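Local coordinates for protein pngf-ii (Elizabethkingia meningoseptica, PDB 4R4X) that probably acts as a peptide:N-glycosidase, releasing N-linked glycans from glycoproteins by hydrolysing the amide bond between the sugar and its asparagine, at residues 499-504 with 509-514; 408-413 with 532-537. One frame throughout, in Å; residues are numbered along the deposited sequence. Where two conformers were deposited one is given.

Contact 1 (499-504 with 509-514); sequences INLGNL and HTIQVK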
loop_
_atom_site.group_PDB
_atom_site.type_symbol
_atom_site.label_atom_id
_atom_site.label_comp_id
_atom_site.label_asym_id
_atom_site.label_seq_id
_atom_site.Cartn_x
_atom_site.Cartn_y
_atom_site.Cartn_z
ATOM N N ILE A 499 14.314 -16.534 -2.587
ATOM C CA ILE A 499 15.319 -17.596 -2.494
ATOM C C ILE A 499 16.582 -17.125 -3.203
ATOM O O ILE A 499 16.575 -16.873 -4.416
ATOM C CB ILE A 499 14.810 -18.890 -3.142
ATOM C CG1 ILE A 499 13.593 -19.391 -2.360
ATOM C CG2 ILE A 499 15.912 -19.944 -3.235
ATOM C CD1 ILE A 499 12.866 -20.532 -3.012
ATOM N N ASN A 500 17.653 -17.008 -2.447
ATOM C CA ASN A 500 18.929 -16.565 -3.014
ATOM C C ASN A 500 19.501 -17.621 -3.956
ATOM O O ASN A 500 19.608 -18.786 -3.587
ATOM C CB ASN A 500 19.912 -16.234 -1.894
ATOM C CG ASN A 500 19.623 -14.889 -1.235
ATOM O OD1 ASN A 500 18.961 -14.036 -1.807
ATOM N ND2 ASN A 500 20.130 -14.699 -0.022
ATOM N N LEU A 501 19.828 -17.222 -5.177
ATOM C CA LEU A 501 20.401 -18.147 -6.167
ATOM C C LEU A 501 21.885 -17.886 -6.443
ATOM O O LEU A 501 22.505 -18.626 -7.230
ATOM C CB LEU A 501 19.621 -18.048 -7.471
ATOM C CG LEU A 501 18.138 -18.365 -7.405
ATOM C CD1 LEU A 501 17.551 -18.105 -8.779
ATOM C CD2 LEU A 501 17.907 -19.808 -6.962
ATOM N N GLY A 502 22.454 -16.870 -5.783
ATOM C CA GLY A 502 23.815 -16.415 -6.042
ATOM C C GLY A 502 23.838 -15.575 -7.312
ATOM O O GLY A 502 22.790 -15.146 -7.800
ATOM N N ASN A 503 25.024 -15.377 -7.880
ATOM C CA ASN A 503 25.152 -14.663 -9.147
ATOM C C ASN A 503 25.023 -15.638 -10.321
ATOM O O ASN A 503 25.490 -16.800 -10.249
ATOM C CB ASN A 503 26.516 -13.942 -9.206
ATOM C CG ASN A 503 26.758 -13.024 -8.011
ATOM O OD1 ASN A 503 25.840 -12.375 -7.478
ATOM N ND2 ASN A 503 27.998 -12.974 -7.578
ATOM N N LEU A 504 24.384 -15.201 -11.401
ATOM C CA LEU A 504 24.185 -16.044 -12.550
ATOM C C LEU A 504 24.924 -15.493 -13.751
ATOM O O LEU A 504 24.889 -14.292 -13.995
ATOM C CB LEU A 504 22.706 -16.176 -12.896
ATOM C CG LEU A 504 21.813 -16.756 -11.786
ATOM C CD1 LEU A 504 20.391 -16.735 -12.275
ATOM C CD2 LEU A 504 22.255 -18.158 -11.408
ATOM N N HIS A 509 20.007 -21.365 -18.529
ATOM C CA HIS A 509 19.840 -21.885 -17.186
ATOM C C HIS A 509 18.536 -22.643 -17.098
ATOM O O HIS A 509 17.646 -22.474 -17.933
ATOM C CB HIS A 509 19.856 -20.742 -16.164
ATOM C CG HIS A 509 21.183 -20.063 -16.045
ATOM N ND1 HIS A 509 22.211 -20.560 -15.265
ATOM C CD2 HIS A 509 21.654 -18.931 -16.612
ATOM C CE1 HIS A 509 23.261 -19.770 -15.370
ATOM N NE2 HIS A 509 22.952 -18.778 -16.186
ATOM N N THR A 510 18.432 -23.506 -16.105
ATOM C CA THR A 510 17.190 -24.205 -15.799
ATOM C C THR A 510 16.819 -24.045 -14.333
ATOM O O THR A 510 17.688 -24.020 -13.441
ATOM C CB THR A 510 17.293 -25.708 -16.086
ATOM O OG1 THR A 510 18.265 -26.297 -15.205
ATOM C CG2 THR A 510 17.629 -25.957 -17.554
ATOM N N ILE A 511 15.541 -23.889 -14.062
ATOM C CA ILE A 511 15.090 -23.930 -12.683
ATOM C C ILE A 511 14.067 -25.045 -12.627
ATOM O O ILE A 511 13.310 -25.250 -13.582
ATOM C CB ILE A 511 14.529 -22.589 -12.206
ATOM C CG1 ILE A 511 15.667 -21.599 -11.974
ATOM C CG2 ILE A 511 13.760 -22.770 -10.894
ATOM C CD1 ILE A 511 15.235 -20.142 -11.776
ATOM N N GLN A 512 14.063 -25.782 -11.525
ATOM C CA GLN A 512 13.131 -26.879 -11.349
ATOM C C GLN A 512 12.536 -26.906 -9.942
ATOM O O GLN A 512 13.232 -26.629 -8.978
ATOM C CB GLN A 512 13.820 -28.195 -11.642
ATOM C CG GLN A 512 12.887 -29.391 -11.510
ATOM C CD GLN A 512 13.562 -30.683 -11.890
ATOM O OE1 GLN A 512 12.949 -31.569 -12.502
ATOM N NE2 GLN A 512 14.817 -30.798 -11.537
ATOM N N VAL A 513 11.240 -27.204 -9.855
ATOM C CA VAL A 513 10.561 -27.390 -8.564
ATOM C C VAL A 513 10.025 -28.793 -8.472
ATOM O O VAL A 513 9.344 -29.249 -9.382
ATOM C CB VAL A 513 9.379 -26.424 -8.380
ATOM C CG1 VAL A 513 8.725 -26.604 -7.007
ATOM C CG2 VAL A 513 9.870 -25.003 -8.563
ATOM N N LYS A 514 10.324 -29.456 -7.356
ATOM C CA LYS A 514 9.830 -30.791 -7.065
ATOM C C LYS A 514 9.118 -30.727 -5.710
ATOM O O LYS A 514 9.619 -30.087 -4.786
ATOM C CB LYS A 514 10.980 -31.792 -6.946
ATOM C CG LYS A 514 11.800 -32.002 -8.213
ATOM C CD LYS A 514 12.760 -33.175 -8.049
ATOM C CE LYS A 514 13.730 -33.274 -9.211
ATOM N NZ LYS A 514 14.669 -34.397 -8.981
#

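Contact 2 (408-413 with 532-537); sequences VDFILT and GVLLGQ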
loop_
_atom_site.group_PDB
_atom_site.type_symbol
_atom_site.label_atom_id
_atom_site.label_comp_id
_atom_site.label_asym_id
_atom_site.label_seq_id
_atom_site.Cartn_x
_atom_site.Cartn_y
_atom_site.Cartn_z
ATOM N N VAL A 408 11.839 -25.494 -16.083
ATOM C CA VAL A 408 11.849 -24.401 -17.048
ATOM C C VAL A 408 13.299 -24.069 -17.445
ATOM O O VAL A 408 14.173 -24.015 -16.579
ATOM C CB VAL A 408 11.192 -23.146 -16.426
ATOM C CG1 VAL A 408 10.912 -22.080 -17.470
ATOM C CG2 VAL A 408 9.907 -23.524 -15.702
ATOM N N ASP A 409 13.522 -23.821 -18.731
ATOM C CA ASP A 409 14.801 -23.406 -19.295
ATOM C C ASP A 409 14.581 -21.952 -19.735
ATOM O O ASP A 409 13.522 -21.636 -20.260
ATOM C CB ASP A 409 15.128 -24.312 -20.516
ATOM C CG ASP A 409 16.509 -24.064 -21.116
ATOM O OD1 ASP A 409 17.443 -23.707 -20.370
ATOM O OD2 ASP A 409 16.686 -24.272 -22.352
ATOM N N PHE A 410 15.578 -21.089 -19.532
ATOM C CA PHE A 410 15.535 -19.691 -19.976
ATOM C C PHE A 410 16.954 -19.205 -20.300
ATOM O O PHE A 410 17.954 -19.811 -19.883
ATOM C CB PHE A 410 14.911 -18.790 -18.902
ATOM C CG PHE A 410 15.576 -18.897 -17.565
ATOM C CD1 PHE A 410 15.182 -19.874 -16.662
ATOM C CD2 PHE A 410 16.613 -18.045 -17.213
ATOM C CE1 PHE A 410 15.792 -19.992 -15.440
ATOM C CE2 PHE A 410 17.235 -18.170 -15.993
ATOM C CZ PHE A 410 16.821 -19.148 -15.107
ATOM N N ILE A 411 17.033 -18.101 -21.017
ATOM C CA ILE A 411 18.320 -17.568 -21.469
ATOM C C ILE A 411 18.544 -16.187 -20.915
ATOM O O ILE A 411 17.699 -15.305 -21.069
ATOM C CB ILE A 411 18.368 -17.503 -23.008
ATOM C CG1 ILE A 411 18.191 -18.902 -23.596
ATOM C CG2 ILE A 411 19.694 -16.913 -23.475
ATOM C CD1 ILE A 411 17.790 -18.913 -25.063
ATOM N N LEU A 412 19.669 -15.989 -20.239
ATOM C CA LEU A 412 20.046 -14.655 -19.776
ATOM C C LEU A 412 21.025 -14.057 -20.771
ATOM O O LEU A 412 21.977 -14.733 -21.170
ATOM C CB LEU A 412 20.724 -14.722 -18.409
ATOM C CG LEU A 412 19.858 -15.253 -17.276
ATOM C CD1 LEU A 412 20.726 -15.357 -16.049
ATOM C CD2 LEU A 412 18.642 -14.357 -17.047
ATOM N N THR A 413 20.808 -12.794 -21.157
ATOM C CA THR A 413 21.724 -12.142 -22.096
ATOM C C THR A 413 22.846 -11.384 -21.393
ATOM O O THR A 413 23.811 -10.971 -22.005
ATOM C CB THR A 413 20.971 -11.221 -23.071
ATOM O OG1 THR A 413 20.281 -10.203 -22.354
ATOM C CG2 THR A 413 19.987 -12.020 -23.894
ATOM N N GLY A 532 6.995 -18.473 -9.698
ATOM C CA GLY A 532 8.390 -18.115 -9.599
ATOM C C GLY A 532 8.742 -17.011 -10.551
ATOM O O GLY A 532 8.491 -17.111 -11.753
ATOM N N VAL A 533 9.269 -15.929 -10.000
ATOM C CA VAL A 533 9.758 -14.826 -10.772
ATOM C C VAL A 533 11.241 -14.672 -10.452
ATOM O O VAL A 533 11.631 -14.608 -9.289
ATOM C CB VAL A 533 8.993 -13.538 -10.422
ATOM C CG1 VAL A 533 9.570 -12.353 -11.151
ATOM C CG2 VAL A 533 7.527 -13.705 -10.790
ATOM N N LEU A 534 12.060 -14.620 -11.490
ATOM C CA LEU A 534 13.491 -14.397 -11.333
ATOM C C LEU A 534 13.809 -12.912 -11.209
ATOM O O LEU A 534 13.367 -12.126 -12.017
ATOM C CB LEU A 534 14.244 -15.006 -12.513
ATOM C CG LEU A 534 15.761 -14.838 -12.488
ATOM C CD1 LEU A 534 16.359 -15.579 -11.314
ATOM C CD2 LEU A 534 16.374 -15.354 -13.791
ATOM N N LEU A 535 14.557 -12.550 -10.168
ATOM C CA LEU A 535 14.950 -11.184 -9.900
ATOM C C LEU A 535 16.466 -11.137 -9.927
ATOM O O LEU A 535 17.129 -12.129 -9.654
ATOM C CB LEU A 535 14.491 -10.737 -8.527
ATOM C CG LEU A 535 13.028 -11.039 -8.171
ATOM C CD1 LEU A 535 12.817 -10.784 -6.693
ATOM C CD2 LEU A 535 12.066 -10.206 -8.984
ATOM N N GLY A 536 17.005 -9.997 -10.299
ATOM C CA GLY A 536 18.450 -9.810 -10.234
ATOM C C GLY A 536 18.873 -8.417 -10.639
ATOM O O GLY A 536 18.060 -7.592 -11.084
ATOM N N GLN A 537 20.164 -8.154 -10.500
ATOM C CA GLN A 537 20.699 -6.844 -10.835
ATOM C C GLN A 537 21.687 -6.987 -11.966
ATOM O O GLN A 537 22.722 -7.661 -11.820
ATOM C CB GLN A 537 21.358 -6.212 -9.619
ATOM C CG GLN A 537 21.874 -4.822 -9.920
ATOM C CD GLN A 537 22.675 -4.236 -8.780
ATOM O OE1 GLN A 537 22.887 -4.867 -7.753
ATOM N NE2 GLN A 537 23.139 -3.024 -8.973
#

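Contact 1 (499-504 with 509-514)
A beta-arch between two facing sheets brings 499-504 and 509-514 together. L501 meets I511, and L504 meets H509. The strands follow each other in the chain, but they are not hydrogen-bonded partners. Strand 493-504 belongs to a nine-stranded antiparallel sheet. Strand 507-514 belongs to the smaller four-stranded sheet that faces it. At L501 and I511 the CA atoms are 10.2 Å apart, a gap that side chains fill.

L501 and I511 touch methyl to methyl, with L501 CD1 4.3 Å from I511 CD1. Both side chains are extended toward their outer carbon. In L501, CD1 is anti to CA (chi2 176°), which carries this methyl away from its own strand and across to the other sheet.

Closer to the strand connection the gap narrows, and the CA atoms of L504 and H509 are 8.6 Å apart. Here L504 CB lies 4.2 Å from H509 NE2, approaching the ring obliquely. With chi2 at -82° the imidazole plane stands nearly perpendicular to the plane of CA, CB and CG. It is gripped at both nitrogens: NE2 is hydrogen-bonded to the backbone O of N505 in the connection, and ND1 to OD2 of D447. This fixes the rotation of the ring. Two oxygen partners are consistent with a doubly protonated, positively charged imidazole. The other carboxylate oxygen of D447 takes the backbone N of T510, so one aspartate holds both the ring and the strand behind it.

L504 is buried, and its side chain also packs on A419 and L446. Between the two segments there is no hydrogen bond, and the buried surface is a modest 137 Å². Successive strands in different sheets, facing each other through side chains without backbone pairing, mark a beta-arch linking the sheets of a beta-sandwich.

Contact 2 (408-413 with 532-537)
L534 presents one methyl, CD2, to two side chains of 408-413. CD2 lies 3.7 Å from F410 CE2 and 4.0 Å from F410 CZ, so it sits at the outer end of the phenyl ring and comes to its CE2-CZ side obliquely. The same methyl is 4.1 Å from L412 CD2. F410 and L534 cross at about a right angle, while L412 meets L534 at a slant.

In L534, CG anti to the backbone N (chi1 180°) puts the branch out toward F410. In F410, CG lies between the backbone N and the carbonyl carbon (chi1 54°), and the ring extends from there into the space between the sheets. F410 and L412 are two residues apart on one strand, so both point inward.

Further side chains pack against these three. L501 packs on L534. L504 and F378 pack on L412, and H509 and I511 pack on F410. Strand 406-412 is an outermost strand of the four-stranded sheet and pairs with 507-514. Strand 527-537 lies in the nine-stranded sheet between 416-428 and 378-384.

All three touching residues are buried, and they bury 86 Å² between the segments. No hydrogen bond or charge crosses the gap. The two sheets are therefore joined here by dispersion and hydrophobic burial alone.

Both contacts join the same two facing sheets, and their centres are about 8 Å apart. Contact 1 is nested in the chain loop that contact 2 closes. Strands 406-412 and 507-514 are neighbours in the smaller sheet, where I511 N lies 2.9 Å from V408 O and H509 N lies 2.9 Å from F410 O, both probable hydrogen bonds. Contact 2 is fully buried and apolar, between strands distant in sequence. Contact 1 is only partly buried, spans a short connection between successive strands and adds a polar histidine. Together they form one continuous layer of side chains, from the core out to that connection.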